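Local coordinates for protein fimbrin (Schizosaccharomyces pombe, PDB 1RT8) that binds and crosslinks actin filaments through two actin-binding regions built from calponin-homology domains, serving cell polarity, cytokinesis, mating and spore formation in fission yeast, at residues 82-93 / 106-114; 433-444 / 495-506. All blocks are in the same frame, centred on the assembly; numbering follows the deposited sequence.

Interaction 1: residues 82-93 / 106-114; sequences NFKCIENNNVVI and NIGAGDILE
Asn89 and Ala109 bring the two backbones together, their CA atoms 4.9 Å apart, where the short helix 109-113 meets the helical segment 82-93. The two axes run at 121° and come within 8.8 Å. Gly108 is the N-cap of the short helix, and its N donates to Asp111 OD2 at 2.6 Å. Toward the start of 82-93, Leu113 is a knob in the hole formed by Asn82, Cys85, Ile86 and Asn89. Leu113 CD1 lies 3.8 Å from Cys85 CB and its CD2 reaches Ile86 CD1, because chi1 of 173° swings the branch away from the backbone N. In the middle, the Asn89 amide reaches the short helix, OD1 3.4 Å from Ile112 CG2. Its ND2 makes only a weak, bent bond to Ala109 O (3.3 Å, 124°); Lys49 O is the stronger partner. Ala109 CB touches Asn89 CB and Asn90 OD1; the amide nitrogen of Asn90 bonds Lys483 O. Farther along, Ile93 CD1 meets Ile107 CG2 and Ile112 CD1, each at 3.8 Å, and Leu54 of helix 52-61 closes over Ile112 and Val92. This is a short connecting helix packed obliquely on a long core helix, within the first calponin-homology domain of actin-binding region 1.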
loop_
_atom_site.group_PDB
_atom_site.type_symbol
_atom_site.label_atom_id
_atom_site.label_comp_id
_atom_site.label_asym_id
_atom_site.label_seq_id
_atom_site.Cartn_x
_atom_site.Cartn_y
_atom_site.Cartn_z
ATOM N N ASN A 82 -23.266 15.431 1.806
ATOM C CA ASN A 82 -22.251 15.136 0.797
ATOM C C ASN A 82 -20.887 15.715 1.132
ATOM O O ASN A 82 -19.877 15.017 1.075
ATOM C CB ASN A 82 -22.710 15.621 -0.581
ATOM C CG ASN A 82 -23.824 14.760 -1.157
ATOM O OD1 ASN A 82 -24.077 13.661 -0.674
ATOM N ND2 ASN A 82 -24.480 15.249 -2.199
ATOM N N PHE A 83 -20.870 16.986 1.507
ATOM C CA PHE A 83 -19.640 17.675 1.866
ATOM C C PHE A 83 -18.793 16.891 2.881
ATOM O O PHE A 83 -17.569 16.782 2.744
ATOM C CB PHE A 83 -19.984 19.045 2.445
ATOM C CG PHE A 83 -18.792 19.889 2.735
ATOM C CD1 PHE A 83 -18.230 20.682 1.738
ATOM C CD2 PHE A 83 -18.214 19.886 4.002
ATOM C CE1 PHE A 83 -17.107 21.467 1.995
ATOM C CE2 PHE A 83 -17.092 20.664 4.272
ATOM C CZ PHE A 83 -16.536 21.459 3.263
ATOM N N LYS A 84 -19.435 16.358 3.914
ATOM C CA LYS A 84 -18.699 15.606 4.921
ATOM C C LYS A 84 -18.263 14.242 4.398
ATOM O O LYS A 84 -17.189 13.755 4.756
ATOM C CB LYS A 84 -19.528 15.458 6.199
ATOM C CG LYS A 84 -19.573 16.739 7.032
ATOM C CD LYS A 84 -20.263 16.526 8.372
ATOM C CE LYS A 84 -20.200 17.794 9.218
ATOM N NZ LYS A 84 -20.757 18.952 8.474
ATOM N N CYS A 85 -19.084 13.636 3.548
ATOM C CA CYS A 85 -18.749 12.345 2.953
ATOM C C CYS A 85 -17.507 12.484 2.053
ATOM O O CYS A 85 -16.661 11.584 2.005
ATOM C CB CYS A 85 -19.917 11.811 2.121
ATOM S SG CYS A 85 -21.372 11.245 3.053
ATOM N N ILE A 86 -17.401 13.608 1.339
ATOM C CA ILE A 86 -16.258 13.838 0.464
ATOM C C ILE A 86 -14.966 13.961 1.272
ATOM O O ILE A 86 -13.945 13.373 0.901
ATOM C CB ILE A 86 -16.436 15.111 -0.389
ATOM C CG1 ILE A 86 -17.540 14.899 -1.429
ATOM C CG2 ILE A 86 -15.120 15.462 -1.073
ATOM C CD1 ILE A 86 -17.255 13.776 -2.422
ATOM N N GLU A 87 -15.012 14.723 2.367
ATOM C CA GLU A 87 -13.850 14.894 3.237
ATOM C C GLU A 87 -13.400 13.519 3.715
ATOM O O GLU A 87 -12.227 13.172 3.626
ATOM C CB GLU A 87 -14.192 15.771 4.455
ATOM C CG GLU A 87 -14.598 17.209 4.112
ATOM C CD GLU A 87 -14.948 18.029 5.342
ATOM O OE1 GLU A 87 -15.718 17.541 6.195
ATOM O OE2 GLU A 87 -14.459 19.165 5.461
ATOM N N ASN A 88 -14.340 12.735 4.231
ATOM C CA ASN A 88 -14.025 11.392 4.701
ATOM C C ASN A 88 -13.471 10.541 3.552
ATOM O O ASN A 88 -12.509 9.792 3.724
ATOM C CB ASN A 88 -15.280 10.714 5.267
ATOM C CG ASN A 88 -15.646 11.213 6.658
ATOM O OD1 ASN A 88 -14.993 12.093 7.206
ATOM N ND2 ASN A 88 -16.700 10.637 7.237
ATOM N N ASN A 89 -14.089 10.641 2.383
ATOM C CA ASN A 89 -13.628 9.847 1.251
ATOM C C ASN A 89 -12.248 10.251 0.765
ATOM O O ASN A 89 -11.517 9.427 0.219
ATOM C CB ASN A 89 -14.665 9.875 0.126
ATOM C CG ASN A 89 -15.913 9.077 0.485
ATOM O OD1 ASN A 89 -15.854 8.174 1.321
ATOM N ND2 ASN A 89 -17.032 9.395 -0.145
ATOM N N ASN A 90 -11.877 11.508 0.978
ATOM C CA ASN A 90 -10.539 11.959 0.597
ATOM C C ASN A 90 -9.529 11.207 1.467
ATOM O O ASN A 90 -8.465 10.786 0.993
ATOM C CB ASN A 90 -10.380 13.465 0.829
ATOM C CG ASN A 90 -11.025 14.293 -0.259
ATOM O OD1 ASN A 90 -11.377 13.778 -1.313
ATOM N ND2 ASN A 90 -11.169 15.588 -0.011
ATOM N N VAL A 91 -9.863 11.062 2.751
ATOM C CA VAL A 91 -9.000 10.351 3.700
ATOM C C VAL A 91 -8.852 8.883 3.282
ATOM O O VAL A 91 -7.758 8.324 3.326
ATOM C CB VAL A 91 -9.581 10.401 5.129
ATOM C CG1 VAL A 91 -8.756 9.518 6.051
ATOM C CG2 VAL A 91 -9.585 11.834 5.644
ATOM N N VAL A 92 -9.963 8.266 2.891
ATOM C CA VAL A 92 -9.966 6.875 2.438
ATOM C C VAL A 92 -9.083 6.712 1.201
ATOM O O VAL A 92 -8.130 5.930 1.199
ATOM C CB VAL A 92 -11.407 6.411 2.082
ATOM C CG1 VAL A 92 -11.370 5.133 1.252
ATOM C CG2 VAL A 92 -12.205 6.180 3.365
ATOM N N ILE A 93 -9.403 7.472 0.156
ATOM C CA ILE A 93 -8.682 7.404 -1.112
ATOM C C ILE A 93 -7.181 7.644 -0.993
ATOM O O ILE A 93 -6.384 6.860 -1.490
ATOM C CB ILE A 93 -9.250 8.427 -2.130
ATOM C CG1 ILE A 93 -10.659 8.013 -2.573
ATOM C CG2 ILE A 93 -8.296 8.559 -3.329
ATOM C CD1 ILE A 93 -10.723 6.698 -3.286
ATOM N N ASN A 106 -8.748 4.396 -10.822
ATOM C CA ASN A 106 -10.091 4.413 -11.369
ATOM C C ASN A 106 -11.149 4.814 -10.334
ATOM O O ASN A 106 -12.334 4.905 -10.666
ATOM C CB ASN A 106 -10.423 3.037 -11.947
ATOM C CG ASN A 106 -11.514 3.093 -12.995
ATOM O OD1 ASN A 106 -11.922 2.064 -13.536
ATOM N ND2 ASN A 106 -11.990 4.298 -13.292
ATOM N N ILE A 107 -10.735 5.061 -9.089
ATOM C CA ILE A 107 -11.700 5.437 -8.055
ATOM C C ILE A 107 -11.391 6.766 -7.360
ATOM O O ILE A 107 -10.264 7.017 -6.942
ATOM C CB ILE A 107 -11.840 4.313 -6.988
ATOM C CG1 ILE A 107 -13.059 4.591 -6.099
ATOM C CG2 ILE A 107 -10.563 4.213 -6.164
ATOM C CD1 ILE A 107 -13.406 3.469 -5.144
ATOM N N GLY A 108 -12.410 7.617 -7.255
ATOM C CA GLY A 108 -12.262 8.914 -6.614
ATOM C C GLY A 108 -13.287 9.094 -5.510
ATOM O O GLY A 108 -14.229 8.314 -5.407
ATOM N N ALA A 109 -13.110 10.119 -4.681
ATOM C CA ALA A 109 -14.021 10.364 -3.573
ATOM C C ALA A 109 -15.478 10.356 -4.015
ATOM O O ALA A 109 -16.341 9.828 -3.309
ATOM C CB ALA A 109 -13.680 11.691 -2.890
ATOM N N GLY A 110 -15.744 10.933 -5.185
ATOM C CA GLY A 110 -17.099 10.978 -5.704
ATOM C C GLY A 110 -17.654 9.623 -6.103
ATOM O O GLY A 110 -18.869 9.405 -6.068
ATOM N N ASP A 111 -16.774 8.707 -6.498
ATOM C CA ASP A 111 -17.202 7.371 -6.889
ATOM C C ASP A 111 -17.719 6.628 -5.657
ATOM O O ASP A 111 -18.688 5.866 -5.742
ATOM C CB ASP A 111 -16.042 6.586 -7.515
ATOM C CG ASP A 111 -15.544 7.201 -8.815
ATOM O OD1 ASP A 111 -16.380 7.626 -9.637
ATOM O OD2 ASP A 111 -14.315 7.245 -9.022
ATOM N N ILE A 112 -17.059 6.836 -4.520
ATOM C CA ILE A 112 -17.477 6.197 -3.274
ATOM C C ILE A 112 -18.808 6.818 -2.856
ATOM O O ILE A 112 -19.741 6.110 -2.492
ATOM C CB ILE A 112 -16.447 6.404 -2.144
ATOM C CG1 ILE A 112 -15.127 5.722 -2.512
ATOM C CG2 ILE A 112 -16.987 5.829 -0.834
ATOM C CD1 ILE A 112 -14.014 5.914 -1.481
ATOM N N LEU A 113 -18.894 8.141 -2.933
ATOM C CA LEU A 113 -20.123 8.849 -2.570
ATOM C C LEU A 113 -21.324 8.344 -3.376
ATOM O O LEU A 113 -22.439 8.283 -2.864
ATOM C CB LEU A 113 -19.953 10.361 -2.787
ATOM C CG LEU A 113 -21.201 11.247 -2.619
ATOM C CD1 LEU A 113 -21.716 11.155 -1.198
ATOM C CD2 LEU A 113 -20.861 12.682 -2.963
ATOM N N GLU A 114 -21.089 7.977 -4.632
ATOM C CA GLU A 114 -22.153 7.493 -5.505
ATOM C C GLU A 114 -22.423 5.999 -5.365
ATOM O O GLU A 114 -23.352 5.476 -5.979
ATOM C CB GLU A 114 -21.818 7.806 -6.964
ATOM C CG GLU A 114 -21.929 9.276 -7.335
ATOM C CD GLU A 114 -21.250 9.600 -8.654
ATOM O OE1 GLU A 114 -21.085 8.674 -9.480
ATOM O OE2 GLU A 114 -20.889 10.778 -8.870
#

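Interaction 2: residues 433-444 / 495-506; sequences FRDPSISTGVFV and IVAVRPRLVLHF
Phe433 makes the main apolar contact with helix 500-506. Its CG stands anti to the carbonyl carbon (chi1 -69°), which lays the ring across Val503 and Leu504: Phe433 CD2 lies 3.7 Å from Val503 CG1, while CD1 and CE1 meet CB and CG of Leu504 in a roughly perpendicular crossing. With Phe433 cut back to an alanine, Val503 and Leu504 would probably lose the ring that spans them, leaving a gap beside Val503 CG1 and the CB and CG of Leu504. Val498 makes the next apolar contact. It leaves the preceding helix through a Schellman motif, at positive phi (51°), and sends its two methyls to different places: CG1 to the carbonyls of Phe433 and Asp435, CG2 to 3.5 Å from Ser439 N. Ile438 packs across Ile495, methyl on methyl. At the far end Val444 CG1 touches Phe506 CE2 at 3.7 Å, and Ile495 CD1 sits over one face of the same ring. On the outer margin, Arg434 CG rests on Pro500 CB.

The polar contacts across the interface are of the C-H...O kind. Pro500 CA approaches Phe433 O at 3.5 Å, and Val496 CA approaches Ser439 O at the same distance.

No conventional hydrogen bond crosses; those within 433-444 shape an Asx turn and the 3-10 segment 436-440. Asp435 OD1 accepts from Ser437 N (2.8 Å), making the Asx turn. Pro436 O takes both Ser439 N and Ser439 OG, the hydroxyl arriving nearly in line with the carbonyl (164°).

The two segments are therefore joined by shape and hydrophobic burial within the fourth calponin-homology domain. Phe433 O is buried with no conventional hydrogen-bond partner; the CA-H of Pro500 probably makes up for this only in part.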
loop_
_atom_site.group_PDB
_atom_site.type_symbol
_atom_site.label_atom_id
_atom_site.label_comp_id
_atom_site.label_asym_id
_atom_site.label_seq_id
_atom_site.Cartn_x
_atom_site.Cartn_y
_atom_site.Cartn_z
ATOM N N PHE A 433 14.135 22.437 6.846
ATOM C CA PHE A 433 13.506 21.132 6.964
ATOM C C PHE A 433 14.401 20.127 7.690
ATOM O O PHE A 433 14.096 18.937 7.739
ATOM C CB PHE A 433 13.120 20.614 5.575
ATOM C CG PHE A 433 12.005 21.393 4.929
ATOM C CD1 PHE A 433 11.994 21.602 3.555
ATOM C CD2 PHE A 433 10.964 21.918 5.695
ATOM C CE1 PHE A 433 10.962 22.327 2.949
ATOM C CE2 PHE A 433 9.933 22.642 5.094
ATOM C CZ PHE A 433 9.936 22.845 3.716
ATOM N N ARG A 434 15.500 20.617 8.257
ATOM C CA ARG A 434 16.424 19.769 9.010
ATOM C C ARG A 434 16.385 20.168 10.481
ATOM O O ARG A 434 17.088 19.594 11.309
ATOM C CB ARG A 434 17.860 19.938 8.495
ATOM C CG ARG A 434 18.080 19.437 7.083
ATOM C CD ARG A 434 19.478 19.779 6.569
ATOM N NE ARG A 434 19.434 20.813 5.537
ATOM C CZ ARG A 434 19.225 22.104 5.775
ATOM N NH1 ARG A 434 19.047 22.530 7.015
ATOM N NH2 ARG A 434 19.166 22.965 4.769
ATOM N N ASP A 435 15.557 21.158 10.795
ATOM C CA ASP A 435 15.443 21.672 12.160
ATOM C C ASP A 435 14.881 20.640 13.142
ATOM O O ASP A 435 13.770 20.149 12.969
ATOM C CB ASP A 435 14.557 22.924 12.163
ATOM C CG ASP A 435 14.582 23.658 13.490
ATOM O OD1 ASP A 435 14.564 22.993 14.546
ATOM O OD2 ASP A 435 14.595 24.909 13.470
ATOM N N PRO A 436 15.647 20.315 14.197
ATOM C CA PRO A 436 15.270 19.346 15.236
ATOM C C PRO A 436 13.888 19.568 15.852
ATOM O O PRO A 436 13.206 18.608 16.202
ATOM C CB PRO A 436 16.384 19.499 16.271
ATOM C CG PRO A 436 17.575 19.868 15.419
ATOM C CD PRO A 436 16.977 20.890 14.479
ATOM N N SER A 437 13.483 20.828 15.996
ATOM C CA SER A 437 12.177 21.139 16.573
ATOM C C SER A 437 11.029 20.424 15.843
ATOM O O SER A 437 10.019 20.072 16.454
ATOM C CB SER A 437 11.932 22.652 16.554
ATOM O OG SER A 437 11.798 23.141 15.225
ATOM N N ILE A 438 11.186 20.202 14.540
ATOM C CA ILE A 438 10.153 19.529 13.746
ATOM C C ILE A 438 9.731 18.176 14.326
ATOM O O ILE A 438 8.630 17.698 14.052
ATOM C CB ILE A 438 10.639 19.329 12.277
ATOM C CG1 ILE A 438 10.682 20.685 11.569
ATOM C CG2 ILE A 438 9.726 18.348 11.532
ATOM C CD1 ILE A 438 11.353 20.656 10.198
ATOM N N SER A 439 10.599 17.579 15.147
ATOM C CA SER A 439 10.338 16.267 15.752
ATOM C C SER A 439 9.066 16.147 16.596
ATOM O O SER A 439 8.470 15.071 16.676
ATOM C CB SER A 439 11.540 15.835 16.604
ATOM O OG SER A 439 11.713 16.684 17.727
ATOM N N THR A 440 8.648 17.241 17.216
ATOM C CA THR A 440 7.462 17.230 18.070
ATOM C C THR A 440 6.178 17.038 17.265
ATOM O O THR A 440 5.136 16.665 17.810
ATOM C CB THR A 440 7.358 18.540 18.875
ATOM O OG1 THR A 440 7.073 19.626 17.986
ATOM C CG2 THR A 440 8.674 18.833 19.582
ATOM N N GLY A 441 6.263 17.303 15.962
ATOM C CA GLY A 441 5.108 17.155 15.098
ATOM C C GLY A 441 4.123 18.300 15.200
ATOM O O GLY A 441 3.089 18.284 14.537
ATOM N N VAL A 442 4.440 19.296 16.021
ATOM C CA VAL A 442 3.563 20.449 16.210
ATOM C C VAL A 442 3.619 21.393 15.009
ATOM O O VAL A 442 2.588 21.877 14.541
ATOM C CB VAL A 442 3.948 21.228 17.479
ATOM C CG1 VAL A 442 3.030 22.431 17.657
ATOM C CG2 VAL A 442 3.857 20.316 18.684
ATOM N N PHE A 443 4.828 21.658 14.521
ATOM C CA PHE A 443 5.005 22.528 13.367
ATOM C C PHE A 443 4.124 22.109 12.185
ATOM O O PHE A 443 3.448 22.951 11.592
ATOM C CB PHE A 443 6.467 22.534 12.915
ATOM C CG PHE A 443 6.715 23.400 11.723
ATOM C CD1 PHE A 443 6.624 24.784 11.825
ATOM C CD2 PHE A 443 7.000 22.834 10.484
ATOM C CE1 PHE A 443 6.813 25.596 10.704
ATOM C CE2 PHE A 443 7.189 23.632 9.366
ATOM C CZ PHE A 443 7.096 25.018 9.472
ATOM N N VAL A 444 4.125 20.819 11.836
ATOM C CA VAL A 444 3.310 20.370 10.709
ATOM C C VAL A 444 1.817 20.581 10.953
ATOM O O VAL A 444 1.071 20.890 10.026
ATOM C CB VAL A 444 3.594 18.889 10.316
ATOM C CG1 VAL A 444 5.038 18.771 9.806
ATOM C CG2 VAL A 444 3.346 17.941 11.501
ATOM N N ILE A 495 8.554 12.239 10.064
ATOM C CA ILE A 495 8.509 13.609 10.564
ATOM C C ILE A 495 9.154 13.662 11.964
ATOM O O ILE A 495 9.992 14.525 12.239
ATOM C CB ILE A 495 7.046 14.117 10.640
ATOM C CG1 ILE A 495 6.516 14.374 9.222
ATOM C CG2 ILE A 495 6.960 15.373 11.497
ATOM C CD1 ILE A 495 5.033 14.688 9.185
ATOM N N VAL A 496 8.776 12.729 12.836
ATOM C CA VAL A 496 9.329 12.686 14.198
ATOM C C VAL A 496 10.864 12.579 14.184
ATOM O O VAL A 496 11.548 13.207 15.004
ATOM C CB VAL A 496 8.724 11.507 15.009
ATOM C CG1 VAL A 496 9.421 11.377 16.375
ATOM C CG2 VAL A 496 7.235 11.738 15.202
ATOM N N ALA A 497 11.399 11.808 13.240
ATOM C CA ALA A 497 12.839 11.632 13.106
ATOM C C ALA A 497 13.467 12.758 12.260
ATOM O O ALA A 497 14.681 12.801 12.062
ATOM C CB ALA A 497 13.132 10.267 12.471
ATOM N N VAL A 498 12.627 13.654 11.757
ATOM C CA VAL A 498 13.064 14.778 10.937
ATOM C C VAL A 498 13.978 14.390 9.775
ATOM O O VAL A 498 15.088 14.904 9.646
ATOM C CB VAL A 498 13.784 15.849 11.789
ATOM C CG1 VAL A 498 13.939 17.132 10.983
ATOM C CG2 VAL A 498 12.995 16.118 13.061
ATOM N N ARG A 499 13.514 13.470 8.938
ATOM C CA ARG A 499 14.280 13.041 7.775
ATOM C C ARG A 499 13.977 14.131 6.747
ATOM O O ARG A 499 12.915 14.144 6.139
ATOM C CB ARG A 499 13.797 11.654 7.351
ATOM C CG ARG A 499 14.083 10.629 8.463
ATOM C CD ARG A 499 13.434 9.249 8.286
ATOM N NE ARG A 499 13.969 8.323 9.289
ATOM C CZ ARG A 499 13.235 7.512 10.042
ATOM N NH1 ARG A 499 11.910 7.494 9.916
ATOM N NH2 ARG A 499 13.827 6.730 10.940
ATOM N N PRO A 500 14.917 15.074 6.567
ATOM C CA PRO A 500 14.833 16.223 5.654
ATOM C C PRO A 500 14.143 16.073 4.308
ATOM O O PRO A 500 13.250 16.852 3.996
ATOM C CB PRO A 500 16.290 16.688 5.536
ATOM C CG PRO A 500 17.078 15.466 5.890
ATOM C CD PRO A 500 16.302 14.901 7.035
ATOM N N ARG A 501 14.550 15.102 3.500
ATOM C CA ARG A 501 13.911 14.923 2.200
ATOM C C ARG A 501 12.454 14.501 2.337
ATOM O O ARG A 501 11.606 14.878 1.522
ATOM C CB ARG A 501 14.644 13.872 1.374
ATOM C CG ARG A 501 16.062 14.243 1.028
ATOM C CD ARG A 501 16.709 13.094 0.310
ATOM N NE ARG A 501 18.005 13.463 -0.218
ATOM C CZ ARG A 501 18.879 12.593 -0.710
ATOM N NH1 ARG A 501 18.588 11.300 -0.728
ATOM N NH2 ARG A 501 20.035 13.023 -1.195
ATOM N N LEU A 502 12.163 13.715 3.363
ATOM C CA LEU A 502 10.805 13.246 3.550
ATOM C C LEU A 502 9.941 14.366 4.106
ATOM O O LEU A 502 8.754 14.447 3.793
ATOM C CB LEU A 502 10.794 12.007 4.450
ATOM C CG LEU A 502 11.719 10.887 3.938
ATOM C CD1 LEU A 502 11.536 9.603 4.762
ATOM C CD2 LEU A 502 11.417 10.601 2.473
ATOM N N VAL A 503 10.533 15.243 4.910
ATOM C CA VAL A 503 9.774 16.366 5.439
ATOM C C VAL A 503 9.435 17.289 4.268
ATOM O O VAL A 503 8.320 17.791 4.167
ATOM C CB VAL A 503 10.574 17.178 6.489
ATOM C CG1 VAL A 503 9.867 18.518 6.762
ATOM C CG2 VAL A 503 10.700 16.377 7.793
ATOM N N LEU A 504 10.390 17.501 3.371
ATOM C CA LEU A 504 10.148 18.385 2.233
ATOM C C LEU A 504 9.059 17.820 1.325
ATOM O O LEU A 504 8.219 18.570 0.825
ATOM C CB LEU A 504 11.455 18.641 1.461
ATOM C CG LEU A 504 11.418 19.723 0.362
ATOM C CD1 LEU A 504 12.822 20.279 0.085
ATOM C CD2 LEU A 504 10.805 19.141 -0.885
ATOM N N HIS A 505 9.057 16.502 1.121
ATOM C CA HIS A 505 8.027 15.849 0.300
ATOM C C HIS A 505 6.640 16.134 0.884
ATOM O O HIS A 505 5.697 16.436 0.160
ATOM C CB HIS A 505 8.269 14.331 0.257
ATOM C CG HIS A 505 7.097 13.529 -0.233
ATOM N ND1 HIS A 505 6.276 12.815 0.616
ATOM C CD2 HIS A 505 6.620 13.312 -1.483
ATOM C CE1 HIS A 505 5.345 12.194 -0.089
ATOM N NE2 HIS A 505 5.532 12.481 -1.366
ATOM N N PHE A 506 6.530 16.038 2.201
ATOM C CA PHE A 506 5.268 16.283 2.897
ATOM C C PHE A 506 4.803 17.733 2.677
ATOM O O PHE A 506 3.660 17.977 2.294
ATOM C CB PHE A 506 5.462 16.013 4.393
ATOM C CG PHE A 506 4.257 16.335 5.234
ATOM C CD1 PHE A 506 3.169 15.474 5.271
ATOM C CD2 PHE A 506 4.216 17.502 5.988
ATOM C CE1 PHE A 506 2.050 15.768 6.051
ATOM C CE2 PHE A 506 3.102 17.808 6.772
ATOM C CZ PHE A 506 2.016 16.938 6.803
#

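Interactions 1 and 2 occupy different calponin-homology domains, one in each actin-binding region; their centres are 29 Å apart and their nearest atoms about 12 Å, and they lie on different helices and do not touch. Both are partly buried, with apolar interiors and more open margins. Interaction 1 sets a short helix against a long one, and asparagines mix with the aliphatic side chains. In interaction 2 a 3-10 turn and its flanking loop meet a helix-to-helix corner, aromatic rings join the aliphatic groups, and no conventional hydrogen bond crosses. The halves of the core are nevertheless linked near 82-93: Glu87 bonds to Tyr455, and Asn90 to Lys483, ending helix 467-483, which also packs against Val444 and Val496.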